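Local structure of glycerol-3-phosphate dehydrogenase [NAD(+)] 1 (Saccharomyces cerevisiae, 4FGW) at residues A[35-49]-A[111-125]. The protein catalyses the NAD(H)-dependent interconversion of dihydroxyacetone phosphate and sn-glycerol 3-phosphate, supporting accumulation of the osmoregulator glycerol under hyperosmotic stress. Numbering follows the deposited sequence.
Sequences FKVTVIGSGNWGTTI and LIDSVKDVDIIVFNI
Val37 to Ile40 pair in parallel with Ile120 to Phe123, the strand axes 4.7 Å apart and 20° from parallel. Thr38 and Ile40 supply the bridging backbone groups: Thr38 N donates to Ile120 O (3.0 Å), Thr38 O accepts from Val122 N, and Ile40 repeats the pattern with Val122 O and Asn124 N. Just ahead of the Val37-Ile120 bridge, Lys36 O accepts from both Asp119 N and Ile120 N, while Lys36 N in turn donates a nearly straight bond (178°) to the anti lone pair of Asp119 OD2 (2.9 Å).

Thr38 OG1, anti to its carbonyl carbon (chi1 -63°), donates to Ser114 O at 2.7 Å, tying the strand to helix 111-115. On the same face Ile40 CD1 meets Leu111 CD1 (3.8 Å), the two side chains crossing at about a right angle, and Ile40 CG1 rests on Ile121 CG2 (3.7 Å). On the other face Val122 spreads its methyls, CG1 to Ile49 CG2 (3.8 Å) and CG2 to Val37 CG1.

Gly41, Gly43 and Gly46 fit the Rossmann-type GxGxxG motif between strand 35-40 and helix 44-59, consistent with NAD(+) binding here. Strand 35-40 lies between strands 67-71 and 120-123, and helix 130-137 packs against Ile40, Leu111 and Val115.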
ATOM      1  N   PHE A  35      27.075  14.869  21.377  1.00 93.39           N
ATOM      2  CA  PHE A  35      26.652  13.481  21.567  1.00 89.64           C
ATOM      3  C   PHE A  35      27.565  12.429  20.950  1.00 92.07           C
ATOM      4  O   PHE A  35      27.768  12.409  19.735  1.00 89.55           O
ATOM      5  CB  PHE A  35      25.185  13.275  21.150  1.00 87.05           C
ATOM      6  CG  PHE A  35      24.191  14.174  21.849  1.00 89.64           C
ATOM      7  CD1 PHE A  35      23.977  14.073  23.222  1.00 94.94           C
ATOM      8  CD2 PHE A  35      23.455  15.111  21.132  1.00 90.38           C
ATOM      9  CE1 PHE A  35      23.063  14.912  23.870  1.00 97.26           C
ATOM     10  CE2 PHE A  35      22.538  15.950  21.780  1.00 94.80           C
ATOM     11  CZ  PHE A  35      22.347  15.843  23.143  1.00 95.59           C
ATOM     12  N   LYS A  36      28.117  11.552  21.805  1.00 90.27           N
ATOM     13  CA  LYS A  36      28.973  10.440  21.396  1.00 88.94           C
ATOM     14  C   LYS A  36      28.053   9.273  21.022  1.00 86.41           C
ATOM     15  O   LYS A  36      27.181   8.903  21.813  1.00 84.78           O
ATOM     16  CB  LYS A  36      29.932  10.061  22.532  1.00 95.00           C
ATOM     17  CG  LYS A  36      31.320   9.653  22.050  1.00109.35           C
ATOM     18  CD  LYS A  36      32.335   9.589  23.194  1.00122.52           C
ATOM     19  CE  LYS A  36      33.087  10.887  23.390  1.00137.56           C
ATOM     20  NZ  LYS A  36      34.112  10.771  24.462  1.00153.07           N
ATOM     21  N   VAL A  37      28.203   8.737  19.797  1.00 79.63           N
ATOM     22  CA  VAL A  37      27.345   7.653  19.295  1.00 75.10           C
ATOM     23  C   VAL A  37      28.101   6.327  19.139  1.00 78.08           C
ATOM     24  O   VAL A  37      29.198   6.297  18.575  1.00 79.87           O
ATOM     25  CB  VAL A  37      26.573   8.035  17.994  1.00 75.89           C
ATOM     26  CG1 VAL A  37      25.360   7.125  17.779  1.00 72.19           C
ATOM     27  CG2 VAL A  37      26.136   9.500  17.998  1.00 76.51           C
ATOM     28  N   THR A  38      27.498   5.234  19.635  1.00 71.87           N
ATOM     29  CA  THR A  38      28.021   3.871  19.525  1.00 70.67           C
ATOM     30  C   THR A  38      26.959   2.950  18.923  1.00 69.76           C
ATOM     31  O   THR A  38      25.794   2.986  19.323  1.00 65.99           O
ATOM     32  CB  THR A  38      28.576   3.362  20.872  1.00 81.04           C
ATOM     33  OG1 THR A  38      29.675   4.186  21.270  1.00 87.32           O
ATOM     34  CG2 THR A  38      29.031   1.898  20.820  1.00 76.38           C
ATOM     35  N   VAL A  39      27.382   2.120  17.963  1.00 67.14           N
ATOM     36  CA  VAL A  39      26.539   1.126  17.302  1.00 64.17           C
ATOM     37  C   VAL A  39      26.959  -0.267  17.792  1.00 69.99           C
ATOM     38  O   VAL A  39      28.128  -0.644  17.660  1.00 70.82           O
ATOM     39  CB  VAL A  39      26.591   1.251  15.753  1.00 65.92           C
ATOM     40  CG1 VAL A  39      25.723   0.189  15.073  1.00 63.00           C
ATOM     41  CG2 VAL A  39      26.175   2.645  15.303  1.00 64.48           C
ATOM     42  N   ILE A  40      26.015  -1.014  18.386  1.00 67.35           N
ATOM     43  CA  ILE A  40      26.252  -2.389  18.846  1.00 68.97           C
ATOM     44  C   ILE A  40      25.709  -3.283  17.718  1.00 72.39           C
ATOM     45  O   ILE A  40      24.487  -3.446  17.620  1.00 71.11           O
ATOM     46  CB  ILE A  40      25.558  -2.666  20.221  1.00 73.13           C
ATOM     47  CG1 ILE A  40      25.934  -1.631  21.328  1.00 75.92           C
ATOM     48  CG2 ILE A  40      25.757  -4.118  20.688  1.00 76.40           C
ATOM     49  CD1 ILE A  40      27.421  -1.451  21.699  1.00 85.73           C
ATOM     50  N   GLY A  41      26.587  -3.774  16.835  1.00 69.30           N
ATOM     51  CA  GLY A  41      26.125  -4.578  15.709  1.00 67.44           C
ATOM     52  C   GLY A  41      27.130  -5.269  14.820  1.00 74.29           C
ATOM     53  O   GLY A  41      27.242  -6.504  14.854  1.00 75.83           O
ATOM     54  N   SER A  42      27.783  -4.484  13.940  1.00 70.49           N
ATOM     55  CA  SER A  42      28.827  -4.919  12.988  1.00 71.70           C
ATOM     56  C   SER A  42      28.457  -5.821  11.795  1.00 74.04           C
ATOM     57  O   SER A  42      29.286  -6.007  10.902  1.00 75.45           O
ATOM     58  CB  SER A  42      30.087  -5.413  13.697  1.00 78.70           C
ATOM     59  OG  SER A  42      29.926  -6.693  14.285  1.00 88.16           O
ATOM     60  N   GLY A  43      27.234  -6.338  11.757  1.00 68.07           N
ATOM     61  CA  GLY A  43      26.768  -7.157  10.640  1.00 66.31           C
ATOM     62  C   GLY A  43      26.359  -6.321   9.438  1.00 67.63           C
ATOM     63  O   GLY A  43      26.848  -5.200   9.259  1.00 67.64           O
ATOM     64  N   ASN A  44      25.476  -6.868   8.615  1.00 60.91           N
ATOM     65  CA  ASN A  44      24.844  -6.196   7.474  1.00 58.48           C
ATOM     66  C   ASN A  44      24.326  -4.807   7.782  1.00 60.41           C
ATOM     67  O   ASN A  44      24.836  -3.801   7.356  1.00 59.60           O
ATOM     68  CB  ASN A  44      23.624  -7.017   7.088  1.00 57.14           C
ATOM     69  CG  ASN A  44      23.682  -7.506   5.704  1.00 80.77           C
ATOM     70  OD1 ASN A  44      22.973  -8.413   5.326  1.00 69.14           O
ATOM     71  ND2 ASN A  44      24.539  -6.921   4.930  1.00 80.84           N
ATOM     72  N   TRP A  45      23.251  -4.816   8.532  1.00 55.23           N
ATOM     73  CA  TRP A  45      22.505  -3.653   8.963  1.00 54.00           C
ATOM     74  C   TRP A  45      23.282  -2.788   9.943  1.00 59.14           C
ATOM     75  O   TRP A  45      23.214  -1.562   9.854  1.00 59.40           O
ATOM     76  CB  TRP A  45      21.129  -4.096   9.500  1.00 51.61           C
ATOM     77  CG  TRP A  45      20.049  -3.045   9.585  1.00 50.99           C
ATOM     78  CD1 TRP A  45      19.029  -3.011  10.489  1.00 53.50           C
ATOM     79  CD2 TRP A  45      19.828  -1.939   8.692  1.00 49.50           C
ATOM     80  NE1 TRP A  45      18.198  -1.944  10.230  1.00 51.70           N
ATOM     81  CE2 TRP A  45      18.664  -1.271   9.133  1.00 52.27           C
ATOM     82  CE3 TRP A  45      20.513  -1.430   7.575  1.00 51.02           C
ATOM     83  CZ2 TRP A  45      18.170  -0.128   8.499  1.00 50.55           C
ATOM     84  CZ3 TRP A  45      20.008  -0.313   6.929  1.00 51.33           C
ATOM     85  CH2 TRP A  45      18.843   0.317   7.383  1.00 50.81           C
ATOM     86  N   GLY A  46      24.041  -3.433  10.826  1.00 56.83           N
ATOM     87  CA  GLY A  46      24.885  -2.788  11.824  1.00 58.17           C
ATOM     88  C   GLY A  46      25.943  -1.875  11.239  1.00 62.63           C
ATOM     89  O   GLY A  46      26.070  -0.729  11.680  1.00 62.57           O
ATOM     90  N   THR A  47      26.706  -2.377  10.237  1.00 59.94           N
ATOM     91  CA  THR A  47      27.770  -1.622   9.554  1.00 61.59           C
ATOM     92  C   THR A  47      27.168  -0.482   8.732  1.00 63.57           C
ATOM     93  O   THR A  47      27.713   0.624   8.721  1.00 64.40           O
ATOM     94  CB  THR A  47      28.646  -2.551   8.697  1.00 68.10           C
ATOM     95  OG1 THR A  47      28.998  -3.696   9.459  1.00 66.28           O
ATOM     96  CG2 THR A  47      29.906  -1.873   8.186  1.00 69.01           C
ATOM     97  N   THR A  48      26.044  -0.763   8.050  1.00 57.93           N
ATOM     98  CA  THR A  48      25.313   0.189   7.222  1.00 55.86           C
ATOM     99  C   THR A  48      24.800   1.359   8.070  1.00 59.36           C
ATOM    100  O   THR A  48      25.071   2.509   7.729  1.00 59.51           O
ATOM    101  CB  THR A  48      24.211  -0.533   6.429  1.00 60.67           C
ATOM    102  OG1 THR A  48      24.785  -1.623   5.704  1.00 59.44           O
ATOM    103  CG2 THR A  48      23.495   0.389   5.470  1.00 57.21           C
ATOM    104  N   ILE A  49      24.106   1.067   9.187  1.00 55.93           N
ATOM    105  CA  ILE A  49      23.595   2.113  10.067  1.00 56.95           C
ATOM    106  C   ILE A  49      24.708   2.945  10.711  1.00 63.62           C
ATOM    107  O   ILE A  49      24.541   4.152  10.887  1.00 64.37           O
ATOM    108  CB  ILE A  49      22.467   1.626  11.024  1.00 59.69           C
ATOM    109  CG1 ILE A  49      21.287   2.615  11.051  1.00 59.22           C
ATOM    110  CG2 ILE A  49      22.963   1.311  12.433  1.00 63.77           C
ATOM    111  CD1 ILE A  49      20.329   2.517   9.867  1.00 57.95           C
ATOM    112  N   LEU A 111      33.008  -4.638  24.111  1.00 93.11           N
ATOM    113  CA  LEU A 111      31.712  -4.072  24.336  1.00 89.67           C
ATOM    114  C   LEU A 111      31.800  -2.871  25.235  1.00 96.35           C
ATOM    115  O   LEU A 111      31.346  -1.801  24.879  1.00 93.56           O
ATOM    116  CB  LEU A 111      30.805  -5.116  24.962  1.00 88.67           C
ATOM    117  CG  LEU A 111      29.298  -4.936  24.885  1.00 89.89           C
ATOM    118  CD1 LEU A 111      28.885  -4.466  23.532  1.00 84.67           C
ATOM    119  CD2 LEU A 111      28.593  -6.209  25.210  1.00 93.12           C
ATOM    120  N   ILE A 112      32.374  -3.052  26.411  1.00 98.41           N
ATOM    121  CA  ILE A 112      32.410  -2.007  27.406  1.00101.28           C
ATOM    122  C   ILE A 112      33.217  -0.804  26.963  1.00105.95           C
ATOM    123  O   ILE A 112      32.886   0.315  27.292  1.00105.40           O
ATOM    124  CB  ILE A 112      32.955  -2.543  28.720  1.00109.72           C
ATOM    125  CG1 ILE A 112      32.253  -3.843  29.036  1.00109.51           C
ATOM    126  CG2 ILE A 112      32.709  -1.567  29.841  1.00113.92           C
ATOM    127  CD1 ILE A 112      31.186  -4.103  28.077  1.00121.62           C
ATOM    128  N   ASP A 113      34.272  -1.023  26.206  1.00103.42           N
ATOM    129  CA  ASP A 113      35.086   0.100  25.778  1.00104.46           C
ATOM    130  C   ASP A 113      34.332   0.976  24.782  1.00104.50           C
ATOM    131  O   ASP A 113      34.501   2.189  24.746  1.00105.06           O
ATOM    132  CB  ASP A 113      36.410  -0.373  25.173  1.00108.73           C
ATOM    133  CG  ASP A 113      37.338   0.774  24.843  1.00119.49           C
ATOM    134  OD1 ASP A 113      38.144   0.659  23.914  1.00116.87           O
ATOM    135  OD2 ASP A 113      37.267   1.806  25.509  1.00131.81           O
ATOM    136  N   SER A 114      33.501   0.342  23.968  1.00 96.81           N
ATOM    137  CA  SER A 114      32.734   1.033  22.926  1.00 92.55           C
ATOM    138  C   SER A 114      31.656   1.930  23.555  1.00 96.87           C
ATOM    139  O   SER A 114      31.315   2.975  23.000  1.00 94.90           O
ATOM    140  CB  SER A 114      32.102   0.025  21.969  1.00 90.70           C
ATOM    141  OG  SER A 114      31.131  -0.777  22.618  1.00 95.72           O
ATOM    142  N   VAL A 115      31.159   1.522  24.732  1.00 96.08           N
ATOM    143  CA  VAL A 115      30.128   2.194  25.521  1.00 96.14           C
ATOM    144  C   VAL A 115      30.717   3.270  26.486  1.00104.39           C
ATOM    145  O   VAL A 115      29.956   4.072  27.035  1.00103.72           O
ATOM    146  CB  VAL A 115      29.215   1.106  26.178  1.00 99.53           C
ATOM    147  CG1 VAL A 115      28.619   1.526  27.524  1.00101.91           C
ATOM    148  CG2 VAL A 115      28.122   0.658  25.208  1.00 94.43           C
ATOM    149  N   LYS A 116      32.043   3.351  26.511  1.00105.29           N
ATOM    150  CA  LYS A 116      32.796   4.306  27.311  1.00110.26           C
ATOM    151  C   LYS A 116      32.158   5.657  27.282  1.00115.68           C
ATOM    152  O   LYS A 116      32.304   6.393  26.331  1.00114.99           O
ATOM    153  CB  LYS A 116      34.219   4.427  26.792  1.00115.80           C
ATOM    154  CG  LYS A 116      35.277   4.517  27.884  1.00133.58           C
ATOM    155  CD  LYS A 116      35.182   5.831  28.653  1.00145.03           C
ATOM    156  CE  LYS A 116      36.508   6.238  29.304  1.00157.35           C
ATOM    157  NZ  LYS A 116      37.212   7.342  28.581  1.00167.91           N
ATOM    158  N   ASP A 117      31.469   5.991  28.357  1.00113.32           N
ATOM    159  CA  ASP A 117      30.552   7.113  28.349  1.00112.59           C
ATOM    160  C   ASP A 117      30.165   7.538  26.943  1.00111.15           C
ATOM    161  O   ASP A 117      30.887   8.198  26.209  1.00112.07           O
ATOM    162  CB  ASP A 117      30.967   8.279  29.256  1.00119.48           C
ATOM    163  CG  ASP A 117      29.965   8.506  30.375  1.00128.99           C
ATOM    164  OD1 ASP A 117      29.047   9.333  30.207  1.00125.59           O
ATOM    165  OD2 ASP A 117      30.073   7.824  31.411  1.00138.59           O
ATOM    166  N   VAL A 118      28.970   7.113  26.609  1.00101.58           N
ATOM    167  CA  VAL A 118      28.424   7.223  25.309  1.00 95.69           C
ATOM    168  C   VAL A 118      27.089   7.813  25.634  1.00 96.47           C
ATOM    169  O   VAL A 118      26.555   7.591  26.701  1.00 97.44           O
ATOM    170  CB  VAL A 118      28.220   5.835  24.764  1.00 95.92           C
ATOM    171  CG1 VAL A 118      27.111   5.171  25.504  1.00 95.13           C
ATOM    172  CG2 VAL A 118      27.982   5.851  23.301  1.00 91.55           C
ATOM    173  N   ASP A 119      26.547   8.564  24.701  1.00 89.23           N
ATOM    174  CA  ASP A 119      25.307   9.303  24.890  1.00 87.41           C
ATOM    175  C   ASP A 119      24.175   8.569  24.185  1.00 85.95           C
ATOM    176  O   ASP A 119      23.109   8.392  24.776  1.00 84.67           O
ATOM    177  CB  ASP A 119      25.436  10.752  24.395  1.00 90.01           C
ATOM    178  CG  ASP A 119      26.447  11.561  25.175  1.00102.87           C
ATOM    179  OD1 ASP A 119      26.151  11.920  26.336  1.00106.00           O
ATOM    180  OD2 ASP A 119      27.538  11.832  24.629  1.00109.09           O
ATOM    181  N   ILE A 120      24.415   8.125  22.930  1.00 79.53           N
ATOM    182  CA  ILE A 120      23.422   7.418  22.115  1.00 74.97           C
ATOM    183  C   ILE A 120      23.913   6.021  21.711  1.00 77.20           C
ATOM    184  O   ILE A 120      24.972   5.896  21.089  1.00 77.62           O
ATOM    185  CB  ILE A 120      22.972   8.259  20.874  1.00 75.63           C
ATOM    186  CG1 ILE A 120      22.628   9.728  21.254  1.00 77.88           C
ATOM    187  CG2 ILE A 120      21.798   7.579  20.131  1.00 72.06           C
ATOM    188  CD1 ILE A 120      22.690  10.746  20.097  1.00 84.22           C
ATOM    189  N   ILE A 121      23.130   4.979  22.050  1.00 71.39           N
ATOM    190  CA  ILE A 121      23.428   3.601  21.646  1.00 69.63           C
ATOM    191  C   ILE A 121      22.443   3.184  20.550  1.00 68.72           C
ATOM    192  O   ILE A 121      21.229   3.301  20.728  1.00 66.62           O
ATOM    193  CB  ILE A 121      23.489   2.562  22.811  1.00 74.73           C
ATOM    194  CG1 ILE A 121      24.580   2.920  23.840  1.00 78.95           C
ATOM    195  CG2 ILE A 121      23.731   1.144  22.257  1.00 74.39           C
ATOM    196  CD1 ILE A 121      24.568   2.088  25.142  1.00 82.70           C
ATOM    197  N   VAL A 122      22.975   2.713  19.414  1.00 63.45           N
ATOM    198  CA  VAL A 122      22.167   2.229  18.294  1.00 59.00           C
ATOM    199  C   VAL A 122      22.330   0.700  18.300  1.00 63.32           C
ATOM    200  O   VAL A 122      23.423   0.202  18.022  1.00 64.02           O
ATOM    201  CB  VAL A 122      22.560   2.879  16.938  1.00 60.60           C
ATOM    202  CG1 VAL A 122      21.661   2.379  15.810  1.00 56.82           C
ATOM    203  CG2 VAL A 122      22.514   4.401  17.020  1.00 60.91           C
ATOM    204  N   PHE A 123      21.286  -0.038  18.717  1.00 59.60           N
ATOM    205  CA  PHE A 123      21.357  -1.502  18.765  1.00 59.54           C
ATOM    206  C   PHE A 123      21.005  -2.047  17.402  1.00 60.76           C
ATOM    207  O   PHE A 123      19.940  -1.734  16.863  1.00 58.05           O
ATOM    208  CB  PHE A 123      20.419  -2.081  19.828  1.00 62.13           C
ATOM    209  CG  PHE A 123      20.823  -1.776  21.245  1.00 67.43           C
ATOM    210  CD1 PHE A 123      20.283  -0.685  21.919  1.00 71.36           C
ATOM    211  CD2 PHE A 123      21.736  -2.586  21.916  1.00 71.37           C
ATOM    212  CE1 PHE A 123      20.647  -0.418  23.241  1.00 75.54           C
ATOM    213  CE2 PHE A 123      22.100  -2.313  23.235  1.00 77.29           C
ATOM    214  CZ  PHE A 123      21.548  -1.236  23.891  1.00 76.43           C
ATOM    215  N   ASN A 124      21.915  -2.827  16.826  1.00 58.29           N
ATOM    216  CA  ASN A 124      21.719  -3.420  15.509  1.00 56.33           C
ATOM    217  C   ASN A 124      22.376  -4.805  15.409  1.00 61.84           C
ATOM    218  O   ASN A 124      23.306  -5.028  14.627  1.00 61.23           O
ATOM    219  CB  ASN A 124      22.168  -2.452  14.403  1.00 55.12           C
ATOM    220  CG  ASN A 124      21.503  -2.678  13.073  1.00 68.83           C
ATOM    221  OD1 ASN A 124      21.358  -1.752  12.276  1.00 59.44           O
ATOM    222  ND2 ASN A 124      21.079  -3.907  12.798  1.00 59.90           N
ATOM    223  N   ILE A 125      21.810  -5.771  16.125  1.00 60.43           N
ATOM    224  CA  ILE A 125      22.284  -7.156  16.133  1.00 62.38           C
ATOM    225  C   ILE A 125      21.111  -8.082  15.966  1.00 65.43           C
ATOM    226  O   ILE A 125      20.009  -7.669  16.210  1.00 64.61           O
ATOM    227  CB  ILE A 125      22.958  -7.554  17.483  1.00 68.65           C
ATOM    228  CG1 ILE A 125      21.926  -7.644  18.586  1.00 69.91           C
ATOM    229  CG2 ILE A 125      24.032  -6.610  17.876  1.00 70.61           C
ATOM    230  CD1 ILE A 125      21.958  -6.511  19.486  1.00 78.71           C
TER